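Local coordinates for epimerase domain-containing protein (Bacillus cereus HuA2-4, PDB 6ZLK), which catalyses the NAD-dependent interconversion of UDP-glucuronic acid and UDP-galacturonic acid by epimerisation at C4 of the sugar, at residues A[29-34]-A[69-74]; A[249-254]-A[265-270]. One frame throughout, in Å; residues are numbered along the deposited sequence.

Interaction 1: residues A[29-34]-A[69-74]; sequences VGIDHF and SKLLQD. With NAD (nicotinamide-adenine-dinucleotide), chain E.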
# COMPACT_ATOMS: atom_id res chain seq x y z
N VAL A 29 25.12 -7.46 -11.11
CA VAL A 29 24.53 -6.51 -12.09
C VAL A 29 23.82 -5.43 -11.28
O VAL A 29 22.98 -5.79 -10.43
CB VAL A 29 23.54 -7.19 -13.05
CG1 VAL A 29 23.02 -6.14 -14.01
CG2 VAL A 29 24.14 -8.36 -13.77
N GLY A 30 24.22 -4.18 -11.43
CA GLY A 30 23.59 -3.04 -10.78
C GLY A 30 22.73 -2.30 -11.76
O GLY A 30 23.15 -2.15 -12.94
N ILE A 31 21.54 -1.92 -11.37
CA ILE A 31 20.67 -1.11 -12.25
C ILE A 31 20.27 0.13 -11.48
O ILE A 31 19.77 0.01 -10.33
CB ILE A 31 19.49 -1.91 -12.83
CG1 ILE A 31 18.69 -1.04 -13.82
CG2 ILE A 31 18.59 -2.50 -11.74
CD1 ILE A 31 17.74 -1.84 -14.68
N ASP A 32 20.37 1.30 -12.05
CA ASP A 32 20.10 2.58 -11.38
C ASP A 32 19.97 3.66 -12.46
O ASP A 32 20.90 3.72 -13.20
CB ASP A 32 21.20 2.80 -10.33
CG ASP A 32 20.76 3.81 -9.28
OD1 ASP A 32 20.29 4.88 -9.67
OD2 ASP A 32 20.80 3.49 -8.04
N HIS A 33 18.96 4.52 -12.45
CA HIS A 33 19.01 5.66 -13.42
C HIS A 33 19.06 6.99 -12.67
O HIS A 33 18.81 8.05 -13.35
CB HIS A 33 17.93 5.62 -14.49
CG HIS A 33 16.60 5.91 -13.93
ND1 HIS A 33 16.20 5.31 -12.75
CD2 HIS A 33 15.59 6.68 -14.38
CE1 HIS A 33 14.96 5.72 -12.49
NE2 HIS A 33 14.58 6.59 -13.47
N PHE A 34 19.64 7.00 -11.47
CA PHE A 34 20.12 8.21 -10.78
C PHE A 34 18.96 9.17 -10.52
O PHE A 34 18.95 10.31 -11.01
CB PHE A 34 21.19 8.92 -11.61
CG PHE A 34 22.44 8.14 -11.92
CD1 PHE A 34 22.93 7.14 -11.11
CD2 PHE A 34 23.18 8.47 -13.04
CE1 PHE A 34 24.09 6.43 -11.44
CE2 PHE A 34 24.36 7.79 -13.34
CZ PHE A 34 24.78 6.74 -12.57
N SER A 69 12.72 -9.29 -18.73
CA SER A 69 12.96 -10.69 -19.18
C SER A 69 14.45 -10.87 -19.50
O SER A 69 15.06 -11.81 -18.96
CB SER A 69 12.09 -11.06 -20.36
OG SER A 69 12.56 -12.28 -20.91
N LYS A 70 15.02 -10.01 -20.33
CA LYS A 70 16.47 -9.99 -20.64
C LYS A 70 17.30 -9.82 -19.36
O LYS A 70 18.30 -10.55 -19.20
N LEU A 71 16.94 -8.87 -18.50
CA LEU A 71 17.75 -8.54 -17.31
C LEU A 71 17.83 -9.77 -16.39
O LEU A 71 18.91 -10.00 -15.81
CB LEU A 71 17.11 -7.37 -16.58
CG LEU A 71 17.90 -6.81 -15.40
CD1 LEU A 71 19.25 -6.31 -15.88
CD2 LEU A 71 17.11 -5.72 -14.73
N LEU A 72 16.73 -10.50 -16.24
CA LEU A 72 16.65 -11.49 -15.14
C LEU A 72 17.02 -12.90 -15.61
O LEU A 72 17.04 -13.80 -14.77
CB LEU A 72 15.22 -11.44 -14.57
CG LEU A 72 14.92 -10.27 -13.64
CD1 LEU A 72 13.43 -10.13 -13.44
CD2 LEU A 72 15.63 -10.48 -12.30
N GLN A 73 17.23 -13.12 -16.90
CA GLN A 73 17.32 -14.51 -17.46
C GLN A 73 18.42 -15.33 -16.76
O GLN A 73 18.21 -16.55 -16.59
CB GLN A 73 17.51 -14.46 -18.98
CG GLN A 73 18.84 -13.86 -19.42
CD GLN A 73 18.84 -13.37 -20.86
OE1 GLN A 73 18.06 -13.83 -21.70
NE2 GLN A 73 19.71 -12.42 -21.16
N ASP A 74 19.56 -14.73 -16.39
CA ASP A 74 20.69 -15.46 -15.76
C ASP A 74 20.88 -15.07 -14.28
O ASP A 74 21.94 -15.37 -13.70
CB ASP A 74 21.95 -15.26 -16.61
CG ASP A 74 22.32 -13.79 -16.73
OD1 ASP A 74 21.50 -12.93 -16.26
OD2 ASP A 74 23.43 -13.50 -17.30
PA NAD E . 19.16 5.97 -2.38
O1A NAD E . 18.20 7.00 -2.85
O2A NAD E . 20.57 6.36 -2.05
O5B NAD E . 19.20 4.69 -3.30
C5B NAD E . 18.08 4.20 -4.06
C4B NAD E . 18.45 4.17 -5.52
O4B NAD E . 17.31 3.67 -6.26
C3B NAD E . 18.81 5.51 -6.13
O3B NAD E . 20.18 5.63 -6.46
C2B NAD E . 17.82 5.66 -7.29
O2B NAD E . 18.34 6.26 -8.46
C1B NAD E . 17.42 4.21 -7.56
N9A NAD E . 16.11 4.05 -8.18
C8A NAD E . 14.91 4.54 -7.73
N7A NAD E . 13.90 4.23 -8.51
C5A NAD E . 14.51 3.57 -9.57
C6A NAD E . 14.01 3.02 -10.76
N6A NAD E . 12.72 3.11 -11.16
N1A NAD E . 14.88 2.37 -11.58
C2A NAD E . 16.18 2.30 -11.21
N3A NAD E . 16.78 2.83 -10.14
C4A NAD E . 15.88 3.43 -9.35
O3 NAD E . 18.46 5.40 -1.05
PN NAD E . 19.10 4.45 0.12
O1N NAD E . 19.20 5.27 1.32
O2N NAD E . 20.23 3.74 -0.44
O5D NAD E . 17.92 3.42 0.30
C5D NAD E . 18.01 2.19 -0.33
C4D NAD E . 16.82 1.38 0.09
O4D NAD E . 16.83 1.18 1.51
C3D NAD E . 15.46 2.00 -0.26
O3D NAD E . 14.55 0.97 -0.69
C2D NAD E . 14.95 2.55 1.08
O2D NAD E . 13.53 2.70 1.09
C1D NAD E . 15.58 1.52 2.01
N1N NAD E . 15.85 2.02 3.35
C2N NAD E . 16.84 2.94 3.56
C3N NAD E . 17.07 3.40 4.81
C7N NAD E . 18.08 4.46 5.08
O7N NAD E . 18.22 4.78 6.24
N7N NAD E . 18.81 4.94 4.06
C4N NAD E . 16.37 2.83 5.89
C5N NAD E . 15.28 2.01 5.64
C6N NAD E . 15.07 1.58 4.37
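Val29 and Ile31 face Leu71 from the end of strand 27-31, a parallel strand of the Rossmann-type NAD-binding domain, across to helix 68-72; the backbones stay well apart, with Val29 CA and Leu71 CA, the nearest pair, separated by 8.8 Å. Leu71 bridges that gap with its two methyls, one for each strand residue. Its CG swings anti to the backbone N (chi1 -174°), which sends the branch out toward the strand. CD2 then reaches Ile31 CD1 at 3.9 Å, the two chains crossing at a slant, while CD1 comes no closer than 4.2 Å to Val29 CG1. The contact is purely apolar, and Leu71 also touches Ile59 of the neighbouring strand 56-59.

Just past the strand the character changes from packing to cofactor recognition. Asp32 holds the adenosine ribose of NAD with both carboxylate oxygens, OD1 accepting from O2B and OD2 from O3B, each at 2.7 Å, the familiar acidic grip on the ribose diol in NAD-dependent Rossmann folds. Ala9 N gives OD2 a second donor. His33 lies obliquely by the adenine, its CE1 3.3 Å from C6A of NAD. The loop turns back on the carboxylate as an Asx turn: Phe34 N donates to Asp32 OD1 at 2.9 Å, arriving nearly along the C-O axis with an N-H...O angle of 159°.

Interaction 2: residues A[249-254]-A[265-270]; sequences SILDII and ATKNFL. With UGB ((2S,3R,4S,5R,6R)-6-[[[(2R,3S,4R,5R)-5-(2,4-dioxopyrimidin-1-yl)-3,4-dihydroxy-oxolan-2-yl]methoxy-hydroxy-phosphoryl]oxy-hydroxy-phosphoryl]oxy-3,4,5-trihydroxy-oxane-2-carboxylic acid), chain G.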
# COMPACT_ATOMS: atom_id res chain seq x y z
N SER A 249 19.00 9.71 20.80
CA SER A 249 18.23 10.90 20.35
C SER A 249 19.10 11.73 19.38
O SER A 249 20.33 11.61 19.39
CB SER A 249 17.75 11.71 21.50
OG SER A 249 18.85 12.35 22.15
N ILE A 250 18.48 12.70 18.72
CA ILE A 250 19.22 13.65 17.89
C ILE A 250 20.08 14.53 18.79
O ILE A 250 21.25 14.82 18.41
CB ILE A 250 18.26 14.43 16.99
CG1 ILE A 250 17.70 13.49 15.94
CG2 ILE A 250 18.91 15.66 16.44
CD1 ILE A 250 18.72 13.07 14.90
N LEU A 251 19.61 14.88 19.97
CA LEU A 251 20.44 15.68 20.89
C LEU A 251 21.66 14.86 21.34
O LEU A 251 22.76 15.46 21.48
CB LEU A 251 19.61 16.11 22.09
CG LEU A 251 18.54 17.15 21.78
CD1 LEU A 251 17.72 17.39 23.03
CD2 LEU A 251 19.10 18.43 21.23
N ASP A 252 21.49 13.58 21.58
CA ASP A 252 22.60 12.69 22.02
C ASP A 252 23.65 12.68 20.90
O ASP A 252 24.84 12.78 21.23
CB ASP A 252 22.14 11.24 22.24
CG ASP A 252 21.22 10.96 23.41
OD1 ASP A 252 21.26 11.79 24.35
OD2 ASP A 252 20.44 9.91 23.33
N ILE A 253 23.21 12.53 19.65
CA ILE A 253 24.10 12.45 18.47
C ILE A 253 24.89 13.76 18.38
O ILE A 253 26.13 13.72 18.14
CB ILE A 253 23.27 12.16 17.20
CG1 ILE A 253 22.63 10.77 17.23
CG2 ILE A 253 24.10 12.36 15.95
CD1 ILE A 253 23.57 9.64 17.24
N ILE A 254 24.18 14.90 18.48
CA ILE A 254 24.85 16.21 18.38
C ILE A 254 25.95 16.25 19.45
O ILE A 254 27.05 16.70 19.10
CB ILE A 254 23.85 17.36 18.48
CG1 ILE A 254 22.96 17.39 17.24
CG2 ILE A 254 24.60 18.67 18.68
CD1 ILE A 254 21.80 18.35 17.33
N ALA A 265 28.22 23.60 18.70
CA ALA A 265 27.21 23.84 17.64
C ALA A 265 26.10 24.78 18.13
O ALA A 265 25.67 24.67 19.25
CB ALA A 265 26.63 22.52 17.20
N THR A 266 25.63 25.65 17.26
CA THR A 266 24.40 26.45 17.46
C THR A 266 23.23 25.59 17.01
O THR A 266 23.33 25.04 15.94
CB THR A 266 24.46 27.73 16.63
OG1 THR A 266 25.60 28.41 17.17
CG2 THR A 266 23.25 28.61 16.74
N LYS A 267 22.16 25.56 17.79
CA LYS A 267 20.96 24.77 17.42
C LYS A 267 19.90 25.68 16.84
O LYS A 267 19.58 26.74 17.42
CB LYS A 267 20.44 24.05 18.65
CG LYS A 267 21.40 22.99 19.17
CD LYS A 267 20.91 22.25 20.37
CE LYS A 267 21.93 21.25 20.85
NZ LYS A 267 23.08 21.91 21.54
N ASN A 268 19.32 25.26 15.73
CA ASN A 268 18.14 25.90 15.14
C ASN A 268 16.98 24.92 15.26
O ASN A 268 16.93 23.99 14.46
CB ASN A 268 18.42 26.31 13.71
CG ASN A 268 17.26 27.00 13.03
OD1 ASN A 268 16.30 27.41 13.70
ND2 ASN A 268 17.32 27.09 11.71
N PHE A 269 16.12 25.08 16.26
CA PHE A 269 14.96 24.20 16.46
C PHE A 269 13.83 24.62 15.55
O PHE A 269 13.29 25.75 15.68
CB PHE A 269 14.56 24.23 17.91
CG PHE A 269 15.57 23.62 18.85
CD1 PHE A 269 15.65 22.26 19.01
CD2 PHE A 269 16.39 24.42 19.63
CE1 PHE A 269 16.51 21.68 19.91
CE2 PHE A 269 17.28 23.84 20.52
CZ PHE A 269 17.33 22.48 20.67
N LEU A 270 13.49 23.77 14.60
CA LEU A 270 12.41 24.05 13.63
C LEU A 270 11.19 23.27 14.01
O LEU A 270 11.27 22.36 14.84
CB LEU A 270 12.89 23.68 12.24
CG LEU A 270 14.16 24.40 11.83
CD1 LEU A 270 14.73 23.77 10.58
CD2 LEU A 270 13.89 25.89 11.65
N1 UGB G . 16.23 15.40 11.52
C2 UGB G . 16.62 16.56 12.15
O2 UGB G . 16.40 16.79 13.34
N3 UGB G . 17.29 17.44 11.35
C4 UGB G . 17.59 17.29 10.01
O4 UGB G . 18.19 18.18 9.42
C5 UGB G . 17.13 16.06 9.42
C6 UGB G . 16.47 15.18 10.19
PA UGB G . 16.93 10.70 9.19
PB UGB G . 14.64 8.91 9.31
O'P UGB G . 14.58 7.94 4.18
O'Q UGB G . 15.23 5.97 3.90
C1' UGB G . 13.27 7.08 8.05
O1A UGB G . 18.30 10.42 9.70
O1B UGB G . 13.86 9.83 8.43
C1D UGB G . 15.54 14.39 12.33
C2' UGB G . 13.10 5.65 8.50
O2' UGB G . 13.15 5.60 9.92
O2A UGB G . 16.75 11.43 7.91
O2B UGB G . 14.32 8.81 10.76
C2D UGB G . 14.36 13.78 11.59
O2D UGB G . 13.26 14.66 11.75
C3' UGB G . 14.20 4.81 7.88
O3' UGB G . 14.03 3.44 8.26
O3A UGB G . 16.17 9.30 9.10
O3B UGB G . 14.51 7.46 8.64
C3D UGB G . 14.24 12.43 12.30
O3D UGB G . 13.48 12.55 13.49
C4' UGB G . 14.20 5.03 6.36
O4' UGB G . 12.93 4.72 5.78
C4D UGB G . 15.70 12.07 12.63
O4D UGB G . 16.43 13.32 12.56
C5' UGB G . 14.48 6.51 6.10
O5' UGB G . 13.36 7.21 6.63
C5D UGB G . 16.34 11.06 11.71
O5D UGB G . 16.11 11.45 10.35
C6' UGB G . 14.77 6.83 4.62
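Leu251 and Lys267 meet at about a right angle, the leucine coming from helix 250-261 and the lysine from strand 267-270, whose short segments run nearly antiparallel (165°) with axes 12.4 Å apart. The touching atoms are Leu251 CD2 and Lys267 CE, 4.0 Å from each other. Lys267 is extended as far as CE, and this straight stem carries the methylene next to the ammonium to the leucine methyl; the bend at chi4 (74°) turns only NZ aside. Ile254, one turn along the helix, meets the same methylene, with its CG2 4.3 Å from Lys267 CE. The Phe269 ring offers its edge rather than a face: Leu251 CD2 lies near the ring plane, 4.4 Å from CE1. Ile205 of strand 203-206, the parallel partner of strand 267-270, touches both Ile254 and Lys267.

At the start of the helix Ser249 and Asp252 form a capping box. Asp252 N donates to Ser249 OG at 3.0 Å, and Ser249 N returns a nearly straight bond (178°) to Asp252 OD2, met from above the carboxylate plane. The next residue, Ile250, serves the substrate pocket, its CD1 3.3 Å from O4D of the UGB ribose. Across the two segments, then, methyls, the lysine CE and a ring edge meet in van der Waals contact; with NZ bonded to no acceptor of residues 249-254, the ammonium probably adds little directional attraction.

The two contacts lie on opposite sides of the chain's centre, with their own centres 41 Å apart and their nearest atoms about 25 Å apart, and they follow one another in series along the chain. Interaction 1 belongs to the NAD-binding part of the large mixed sheet, through strand 27-31. Interaction 2 joins helix 250-261 to the small two-stranded parallel sheet of 203-206 and 267-270, although Ser249 ends a short strand paired antiparallel with 212-217 of the large sheet. Residues 29-34 thus serve the adenosine end of NAD and residues 249-254 the uridine end of the UDP-sugar; the nicotinamide and the sugar meet between them.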